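Thioredoxin Reductase (Burkholderia cenocepacia, PDB 4F82) probably acts as a thiol-specific peroxidase of the Prx5 subfamily of peroxiredoxins, reducing hydrogen peroxide and organic hydroperoxides to water and alcohols. Local coordinates at residues R49-G54 with A143-G148; A15-Q20 with A118-A123; G70-A75 with G108-M113. All blocks are in the same frame, centred on the assembly; numbering follows the deposited sequence. Where two conformers were deposited one is given.

Contact 1 (R49-G54 with A143-G148); sequences RVVIFG and AMVIDG
Arg49 turns CG away from its backbone N (chi1 -176°) and stays extended as far as NE, while Asp147 also swings its CG opposite its own N (chi1 -162°); the two side chains thereby meet across the antiparallel pair formed by strands 49-54 and 143-147. Their salt bridge is angled rather than flat: Arg49 NH1 lies 2.9 Å from Asp147 OD2, which it meets from above the carboxylate plane, and the guanidinium and carboxylate planes stand 65° apart. Val145 CG1 packs over one guanidinium face, toward its rim.

Further along, two hydrogen-bonded pairs, Val50 with Ile146 and Ile52 with Met144, supply four backbone bonds. The last two are short and straight, Ile52 N to Met144 O and Met144 N to Ile52 O both measuring 2.8 Å. Side chains alternate between the faces. Ile52 and Met144 run side by side, with Ile52 CD1 3.8 Å from Met144 CE. On the other face Val51 CG2 meets Val145 CG2 at 4.0 Å, and Phe53 CB meets Ala143 CB at 3.9 Å.

This pairing belongs to the central sheet of the thioredoxin fold, where strand 85-90 takes the other edge of 49-55. Its chemistry is graded: satisfied backbone amides and hydrocarbon fill the buried middle, and the ion pair is confined to the partly exposed end, where partial exposure would be expected to weaken it.

Contact 2 (A15-Q20 with A118-A123); sequences ALPDAQ and AAFTHA
Phe120 presents its ring edge to the segment 15-20, with Pro17 O and Leu16 CD1 both lying near the ring plane, while Ala19 CB approaches obliquely. In this thioredoxin-fold peroxiredoxin the contact sets the irregular chain that leads into strand 20-25 against helix 119-124. Phe120 has the most surface covered; with CG opposite the backbone N (chi1 -171°) its ring is carried out from the helix to the loop. The Leu16 side chain runs at about a right angle to that of Phe120 and meets the ring at its edge, Leu16 CD1 being 4.0 Å from Phe120 CZ.

Two small methyl groups allow close approach at the backbone. Ala19 CB sits 3.6 Å from Phe120 CA and nearly as close to Phe120 CB; roughly one turn after Phe120, Ala123 CB rests against the CB and CG of the Pro17 ring. Asp115 holds the start of the helix, accepting bonds from Phe120 N and from the Thr121 hydroxyl, and Val41 of helix 41-45 also touches Phe120.

The interface is thus almost wholly apolar. Its one polar exception is Pro17 O, buried with no hydrogen-bonding partner in the model and lying 3.6 Å from Phe120 CE1.

Contact 3 (G70-A75 with G108-M113); sequences GYVEHA and GKVRMM
Lys109 and the valines Val72 and Val110 contribute most of the surface buried where helix 61-80 packs against the chain entering strand 111-114. Lys109 takes part through its hydrocarbon portion. Lys109 CB meets Ala75 CB at 3.7 Å, and the chain, bent at chi2 (-149°), brings Lys109 CD alongside the helix, 3.7 Å from Val72 O and 4.0 Å from Ala75 CB. The lysine therefore lies over the helix backbone at the exposed rim, with its aliphatic part doing the touching.

Val110, the next residue, points its side chain at the helix from the buried side. One branch does the work: Val110 CG2, placed opposite the carbonyl carbon and beside the backbone N, touches two successive helix residues, 4.0 Å from Val72 CG2 and equally far from Tyr71 CB. The two valine side chains cross at about a right angle. Val72 CG1 also comes within 4.3 Å of Lys109 CD, and so Val72 touches Lys109 as well as Val110.

Beyond its CB, Tyr71 leads away from this segment: its ring stacks on Phe53 and its hydroxyl is hydrogen-bonded to Ser165 O. Ala75 and Val110 also touch strand 85-90, through Ile86 and Cys88 respectively, which places the contact where helix and central sheet meet, as in other thioredoxin-fold proteins. The predicted peroxidatic cysteine, Cys63, belongs to the same helix, about 10 Å from Tyr71 between side chains.

Apart from Lys109 CD against Val72 O, methyls and methylenes make the approaches, and the joint is set by shape rather than by directed bonds. The exposed Lys109 lets apolar packing continue to the rim, since its hydrocarbon chain covers the helix while its ammonium group takes no part in the contact.

Contacts 1 and 3 are mostly buried, whereas contact 2 is only partly so and lies nearer the surface. Contacts 1 and 3 serve the same sheet: one pairs two of its strands through backbone hydrogen bonds, the other seats a helix on it by apolar packing, and Phe53 and Tyr71 join them directly. Contact 2 instead packs the chain before strand 20-25 against helix 119-124, and reaches contact 1 through Leu16, whose CD1 lies 3.7 Å from Met144 CE. Contacts 2 and 3 do not touch and lie on opposite sides of the chain's centre. Direct polar bonding is thus concentrated between strands, while the loop and helix interfaces rely on hydrocarbon fit.

Contact 1 (R49-G54 with A143-G148)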
loop_
_atom_site.group_PDB
_atom_site.type_symbol
_atom_site.label_atom_id
_atom_site.label_comp_id
_atom_site.label_asym_id
_atom_site.label_seq_id
_atom_site.Cartn_x
_atom_site.Cartn_y
_atom_site.Cartn_z
ATOM N N ARG A 49 15.227 -24.007 -2.469
ATOM C CA ARG A 49 16.238 -22.992 -2.606
ATOM C C ARG A 49 15.527 -21.752 -3.202
ATOM O O ARG A 49 14.986 -21.823 -4.303
ATOM C CB ARG A 49 17.344 -23.550 -3.486
ATOM C CG ARG A 49 18.513 -22.651 -3.633
ATOM C CD ARG A 49 19.707 -23.442 -4.180
ATOM N NE ARG A 49 20.714 -22.502 -4.630
ATOM C CZ ARG A 49 21.636 -21.975 -3.830
ATOM N NH1 ARG A 49 21.683 -22.343 -2.550
ATOM N NH2 ARG A 49 22.520 -21.104 -4.308
ATOM N N VAL A 50 15.507 -20.645 -2.443
ATOM C CA VAL A 50 14.626 -19.487 -2.711
ATOM C C VAL A 50 15.413 -18.174 -2.774
ATOM O O VAL A 50 16.188 -17.878 -1.881
ATOM C CB VAL A 50 13.575 -19.355 -1.586
ATOM C CG1 VAL A 50 12.653 -18.114 -1.779
ATOM C CG2 VAL A 50 12.750 -20.619 -1.479
ATOM N N VAL A 51 15.218 -17.390 -3.823
ATOM C CA VAL A 51 15.716 -16.022 -3.819
ATOM C C VAL A 51 14.610 -15.115 -3.327
ATOM O O VAL A 51 13.505 -15.146 -3.876
ATOM C CB VAL A 51 16.113 -15.529 -5.255
ATOM C CG1 VAL A 51 16.419 -14.014 -5.236
ATOM C CG2 VAL A 51 17.304 -16.334 -5.828
ATOM N N ILE A 52 14.891 -14.308 -2.306
ATOM C CA ILE A 52 13.939 -13.291 -1.853
ATOM C C ILE A 52 14.530 -11.920 -2.075
ATOM O O ILE A 52 15.636 -11.645 -1.578
ATOM C CB ILE A 52 13.644 -13.431 -0.352
ATOM C CG1 ILE A 52 13.106 -14.840 -0.043
ATOM C CG2 ILE A 52 12.622 -12.397 0.080
ATOM C CD1 ILE A 52 12.980 -15.117 1.500
ATOM N N PHE A 53 13.836 -11.063 -2.841
ATOM C CA PHE A 53 14.274 -9.668 -2.913
ATOM C C PHE A 53 13.147 -8.798 -2.323
ATOM O O PHE A 53 11.964 -9.005 -2.620
ATOM C CB PHE A 53 14.728 -9.243 -4.335
ATOM C CG PHE A 53 13.626 -9.202 -5.359
ATOM C CD1 PHE A 53 13.011 -7.983 -5.718
ATOM C CD2 PHE A 53 13.178 -10.363 -5.961
ATOM C CE1 PHE A 53 11.988 -7.944 -6.692
ATOM C CE2 PHE A 53 12.138 -10.325 -6.929
ATOM C CZ PHE A 53 11.537 -9.124 -7.288
ATOM N N GLY A 54 13.521 -7.927 -1.391
ATOM C CA GLY A 54 12.580 -7.033 -0.769
ATOM C C GLY A 54 12.812 -5.653 -1.358
ATOM O O GLY A 54 13.926 -5.298 -1.766
ATOM N N ALA A 143 18.513 -8.323 -1.580
ATOM C CA ALA A 143 18.215 -9.667 -2.042
ATOM C C ALA A 143 18.984 -10.674 -1.205
ATOM O O ALA A 143 20.147 -10.425 -0.811
ATOM C CB ALA A 143 18.497 -9.861 -3.569
ATOM N N MET A 144 18.327 -11.789 -0.903
ATOM C CA MET A 144 18.988 -12.900 -0.223
ATOM C C MET A 144 18.641 -14.238 -0.847
ATOM O O MET A 144 17.571 -14.415 -1.447
ATOM C CB MET A 144 18.631 -12.908 1.266
ATOM C CG MET A 144 17.143 -12.906 1.570
ATOM S SD MET A 144 16.904 -12.679 3.350
ATOM C CE MET A 144 15.105 -12.659 3.406
ATOM N N VAL A 145 19.571 -15.183 -0.721
ATOM C CA VAL A 145 19.347 -16.535 -1.188
ATOM C C VAL A 145 19.312 -17.427 0.061
ATOM O O VAL A 145 20.166 -17.330 0.972
ATOM C CB VAL A 145 20.457 -16.990 -2.164
ATOM C CG1 VAL A 145 20.234 -18.414 -2.561
ATOM C CG2 VAL A 145 20.492 -16.023 -3.419
ATOM N N ILE A 146 18.289 -18.279 0.084
ATOM C CA ILE A 146 17.957 -19.104 1.232
ATOM C C ILE A 146 18.000 -20.552 0.821
ATOM O O ILE A 146 17.477 -20.917 -0.235
ATOM C CB ILE A 146 16.527 -18.803 1.708
ATOM C CG1 ILE A 146 16.322 -17.273 1.757
ATOM C CG2 ILE A 146 16.219 -19.548 3.045
ATOM C CD1 ILE A 146 17.234 -16.566 2.744
ATOM N N ASP A 147 18.637 -21.371 1.636
ATOM C CA ASP A 147 18.746 -22.798 1.341
ATOM C C ASP A 147 18.838 -23.437 2.700
ATOM O O ASP A 147 19.580 -22.946 3.567
ATOM C CB ASP A 147 20.008 -23.044 0.498
ATOM C CG ASP A 147 19.996 -24.377 -0.229
ATOM O OD1 ASP A 147 19.018 -25.167 -0.086
ATOM O OD2 ASP A 147 21.003 -24.637 -0.945
ATOM N N GLY A 148 18.068 -24.508 2.902
ATOM C CA GLY A 148 18.009 -25.165 4.196
ATOM C C GLY A 148 17.483 -24.242 5.283
ATOM O O GLY A 148 17.843 -24.386 6.457
#

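Contact 2 (A15-Q20 with A118-A123)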
loop_
_atom_site.group_PDB
_atom_site.type_symbol
_atom_site.label_atom_id
_atom_site.label_comp_id
_atom_site.label_asym_id
_atom_site.label_seq_id
_atom_site.Cartn_x
_atom_site.Cartn_y
_atom_site.Cartn_z
ATOM N N ALA A 15 19.296 -18.506 10.561
ATOM C CA ALA A 15 18.003 -19.082 10.174
ATOM C C ALA A 15 17.024 -17.967 9.783
ATOM O O ALA A 15 16.930 -16.940 10.462
ATOM C CB ALA A 15 17.433 -19.885 11.328
ATOM N N LEU A 16 16.285 -18.151 8.694
ATOM C CA LEU A 16 15.227 -17.205 8.332
ATOM C C LEU A 16 14.120 -17.216 9.412
ATOM O O LEU A 16 13.641 -18.294 9.803
ATOM C CB LEU A 16 14.663 -17.618 6.963
ATOM C CG LEU A 16 13.916 -16.662 6.056
ATOM C CD1 LEU A 16 14.840 -15.485 5.728
ATOM C CD2 LEU A 16 13.427 -17.389 4.766
ATOM N N PRO A 17 13.734 -16.035 9.938
ATOM C CA PRO A 17 12.637 -16.020 10.925
ATOM C C PRO A 17 11.289 -16.351 10.295
ATOM O O PRO A 17 11.101 -16.149 9.077
ATOM C CB PRO A 17 12.631 -14.576 11.442
ATOM C CG PRO A 17 13.254 -13.771 10.312
ATOM C CD PRO A 17 14.322 -14.701 9.746
ATOM N N ASP A 18 10.370 -16.901 11.087
ATOM C CA ASP A 18 9.033 -17.167 10.554
ATOM C C ASP A 18 8.282 -15.853 10.580
ATOM O O ASP A 18 8.631 -14.968 11.369
ATOM C CB ASP A 18 8.275 -18.204 11.387
ATOM C CG ASP A 18 7.226 -18.969 10.573
ATOM O OD1 ASP A 18 7.095 -18.752 9.339
ATOM O OD2 ASP A 18 6.530 -19.830 11.163
ATOM N N ALA A 19 7.281 -15.739 9.704
ATOM C CA ALA A 19 6.313 -14.632 9.700
ATOM C C ALA A 19 5.137 -15.052 8.849
ATOM O O ALA A 19 5.219 -16.040 8.110
ATOM C CB ALA A 19 6.941 -13.352 9.122
ATOM N N GLN A 20 4.021 -14.322 8.947
ATOM C CA GLN A 20 2.904 -14.614 8.078
ATOM C C GLN A 20 2.869 -13.627 6.914
ATOM O O GLN A 20 2.779 -12.414 7.103
ATOM C CB GLN A 20 1.559 -14.657 8.859
ATOM C CG GLN A 20 0.332 -14.850 7.969
ATOM C CD GLN A 20 -0.953 -14.943 8.790
ATOM O OE1 GLN A 20 -1.576 -13.926 9.114
ATOM N NE2 GLN A 20 -1.350 -16.164 9.126
ATOM N N ALA A 118 4.398 -5.444 7.944
ATOM C CA ALA A 118 5.842 -5.320 8.118
ATOM C C ALA A 118 6.405 -6.301 9.139
ATOM O O ALA A 118 7.524 -6.102 9.623
ATOM C CB ALA A 118 6.245 -3.883 8.464
ATOM N N ALA A 119 5.652 -7.368 9.433
ATOM C CA ALA A 119 6.082 -8.356 10.418
ATOM C C ALA A 119 7.365 -9.073 10.019
ATOM O O ALA A 119 8.261 -9.221 10.856
ATOM C CB ALA A 119 4.970 -9.374 10.736
ATOM N N PHE A 120 7.451 -9.542 8.772
ATOM C CA PHE A 120 8.648 -10.244 8.292
ATOM C C PHE A 120 9.852 -9.286 8.244
ATOM O O PHE A 120 10.969 -9.618 8.667
ATOM C CB PHE A 120 8.371 -10.795 6.885
ATOM C CG PHE A 120 9.454 -11.724 6.343
ATOM C CD1 PHE A 120 10.045 -12.709 7.150
ATOM C CD2 PHE A 120 9.812 -11.661 5.002
ATOM C CE1 PHE A 120 11.026 -13.564 6.626
ATOM C CE2 PHE A 120 10.773 -12.542 4.466
ATOM C CZ PHE A 120 11.373 -13.475 5.276
ATOM N N THR A 121 9.609 -8.091 7.719
ATOM C CA THR A 121 10.675 -7.133 7.471
ATOM C C THR A 121 11.225 -6.689 8.809
ATOM O O THR A 121 12.443 -6.494 8.957
ATOM C CB THR A 121 10.146 -5.926 6.681
ATOM O OG1 THR A 121 9.618 -6.375 5.415
ATOM C CG2 THR A 121 11.284 -4.914 6.404
ATOM N N HIS A 122 10.325 -6.484 9.780
ATOM C CA HIS A 122 10.756 -6.214 11.166
ATOM C C HIS A 122 11.555 -7.370 11.739
ATOM O O HIS A 122 12.571 -7.154 12.398
ATOM C CB HIS A 122 9.560 -5.887 12.075
ATOM C CG HIS A 122 9.250 -4.420 12.169
ATOM N ND1 HIS A 122 8.085 -3.866 11.673
ATOM C CD2 HIS A 122 9.947 -3.399 12.723
ATOM C CE1 HIS A 122 8.076 -2.562 11.918
ATOM N NE2 HIS A 122 9.198 -2.253 12.545
ATOM N N ALA A 123 11.120 -8.606 11.490
ATOM C CA ALA A 123 11.811 -9.749 12.063
ATOM C C ALA A 123 13.236 -9.886 11.460
ATOM O O ALA A 123 14.146 -10.399 12.121
ATOM C CB ALA A 123 10.994 -11.012 11.865
#

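Contact 3 (G70-A75 with G108-M113)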
loop_
_atom_site.group_PDB
_atom_site.type_symbol
_atom_site.label_atom_id
_atom_site.label_comp_id
_atom_site.label_asym_id
_atom_site.label_seq_id
_atom_site.Cartn_x
_atom_site.Cartn_y
_atom_site.Cartn_z
ATOM N N GLY A 70 13.745 -7.116 -13.873
ATOM C CA GLY A 70 14.988 -7.879 -13.934
ATOM C C GLY A 70 14.770 -9.319 -13.440
ATOM O O GLY A 70 15.281 -10.277 -14.024
ATOM N N TYR A 71 14.000 -9.487 -12.369
ATOM C CA TYR A 71 13.742 -10.860 -11.918
ATOM C C TYR A 71 12.820 -11.656 -12.853
ATOM O O TYR A 71 13.069 -12.829 -13.106
ATOM C CB TYR A 71 13.275 -10.874 -10.462
ATOM C CG TYR A 71 14.444 -10.666 -9.519
ATOM C CD1 TYR A 71 15.276 -11.746 -9.177
ATOM C CD2 TYR A 71 14.741 -9.394 -9.000
ATOM C CE1 TYR A 71 16.370 -11.575 -8.329
ATOM C CE2 TYR A 71 15.850 -9.209 -8.136
ATOM C CZ TYR A 71 16.657 -10.303 -7.827
ATOM O OH TYR A 71 17.743 -10.172 -6.965
ATOM N N VAL A 72 11.766 -11.024 -13.370
ATOM C CA VAL A 72 10.909 -11.704 -14.355
ATOM C C VAL A 72 11.778 -12.103 -15.540
ATOM O O VAL A 72 11.696 -13.233 -16.055
ATOM C CB VAL A 72 9.720 -10.786 -14.764
ATOM C CG1 VAL A 72 8.955 -11.291 -16.041
ATOM C CG2 VAL A 72 8.776 -10.602 -13.555
ATOM N N GLU A 73 12.657 -11.187 -15.938
ATOM C CA GLU A 73 13.528 -11.414 -17.080
ATOM C C GLU A 73 14.542 -12.533 -16.853
ATOM O O GLU A 73 14.834 -13.313 -17.778
ATOM C CB GLU A 73 14.201 -10.101 -17.511
ATOM C CG GLU A 73 13.253 -9.240 -18.354
ATOM C CD GLU A 73 13.655 -7.768 -18.397
ATOM O OE1 GLU A 73 14.865 -7.464 -18.258
ATOM O OE2 GLU A 73 12.754 -6.907 -18.556
ATOM N N HIS A 74 15.054 -12.627 -15.621
ATOM C CA HIS A 74 16.067 -13.626 -15.279
ATOM C C HIS A 74 15.463 -14.913 -14.715
ATOM O O HIS A 74 16.191 -15.817 -14.336
ATOM C CB HIS A 74 17.059 -13.076 -14.225
ATOM C CG HIS A 74 18.118 -12.166 -14.778
ATOM N ND1 HIS A 74 17.857 -10.876 -15.191
ATOM C CD2 HIS A 74 19.451 -12.350 -14.938
ATOM C CE1 HIS A 74 18.984 -10.311 -15.605
ATOM N NE2 HIS A 74 19.962 -11.183 -15.454
ATOM N N ALA A 75 14.137 -15.012 -14.631
ATOM C CA ALA A 75 13.593 -16.116 -13.849
ATOM C C ALA A 75 13.989 -17.478 -14.424
ATOM O O ALA A 75 14.312 -18.402 -13.663
ATOM C CB ALA A 75 12.089 -15.993 -13.711
ATOM N N GLY A 108 3.884 -17.190 -12.246
ATOM C CA GLY A 108 4.743 -18.337 -12.517
ATOM C C GLY A 108 6.237 -18.004 -12.526
ATOM O O GLY A 108 7.058 -18.887 -12.735
ATOM N N LYS A 109 6.615 -16.747 -12.317
ATOM C CA LYS A 109 8.040 -16.390 -12.319
ATOM C C LYS A 109 8.493 -15.785 -11.011
ATOM O O LYS A 109 9.551 -16.114 -10.503
ATOM C CB LYS A 109 8.393 -15.469 -13.501
ATOM C CG LYS A 109 7.937 -16.042 -14.855
ATOM C CD LYS A 109 8.853 -15.614 -15.992
ATOM C CE LYS A 109 8.382 -16.180 -17.342
ATOM N NZ LYS A 109 7.014 -15.683 -17.701
ATOM N N VAL A 110 7.703 -14.884 -10.459
ATOM C CA VAL A 110 8.075 -14.253 -9.210
ATOM C C VAL A 110 6.798 -14.259 -8.387
ATOM O O VAL A 110 5.755 -13.787 -8.883
ATOM C CB VAL A 110 8.534 -12.797 -9.450
ATOM C CG1 VAL A 110 8.823 -12.116 -8.112
ATOM C CG2 VAL A 110 9.759 -12.781 -10.369
ATOM N N ARG A 111 6.853 -14.834 -7.175
ATOM C CA ARG A 111 5.737 -14.798 -6.230
ATOM C C ARG A 111 5.733 -13.413 -5.578
ATOM O O ARG A 111 6.786 -12.939 -5.090
ATOM C CB ARG A 111 5.916 -15.850 -5.168
ATOM C CG ARG A 111 5.869 -17.283 -5.697
ATOM C CD ARG A 111 5.970 -18.289 -4.567
ATOM N NE ARG A 111 4.762 -18.254 -3.744
ATOM C CZ ARG A 111 4.632 -18.880 -2.574
ATOM N NH1 ARG A 111 5.641 -19.606 -2.093
ATOM N NH2 ARG A 111 3.488 -18.808 -1.890
ATOM N N MET A 112 4.577 -12.751 -5.601
ATOM C CA MET A 112 4.413 -11.422 -4.996
ATOM C C MET A 112 3.906 -11.583 -3.562
ATOM O O MET A 112 2.707 -11.800 -3.321
ATOM C CB MET A 112 3.456 -10.580 -5.840
ATOM C CG MET A 112 3.909 -10.507 -7.320
ATOM S SD MET A 112 5.586 -9.809 -7.601
ATOM C CE MET A 112 5.321 -8.043 -7.279
ATOM N N MET A 113 4.852 -11.511 -2.628
ATOM C CA MET A 113 4.631 -11.847 -1.226
ATOM C C MET A 113 4.429 -10.577 -0.377
ATOM O O MET A 113 5.371 -9.813 -0.083
ATOM C CB MET A 113 5.777 -12.722 -0.713
ATOM C CG MET A 113 6.032 -14.005 -1.562
ATOM S SD MET A 113 4.636 -15.113 -1.410
ATOM C CE MET A 113 5.117 -15.960 0.076
#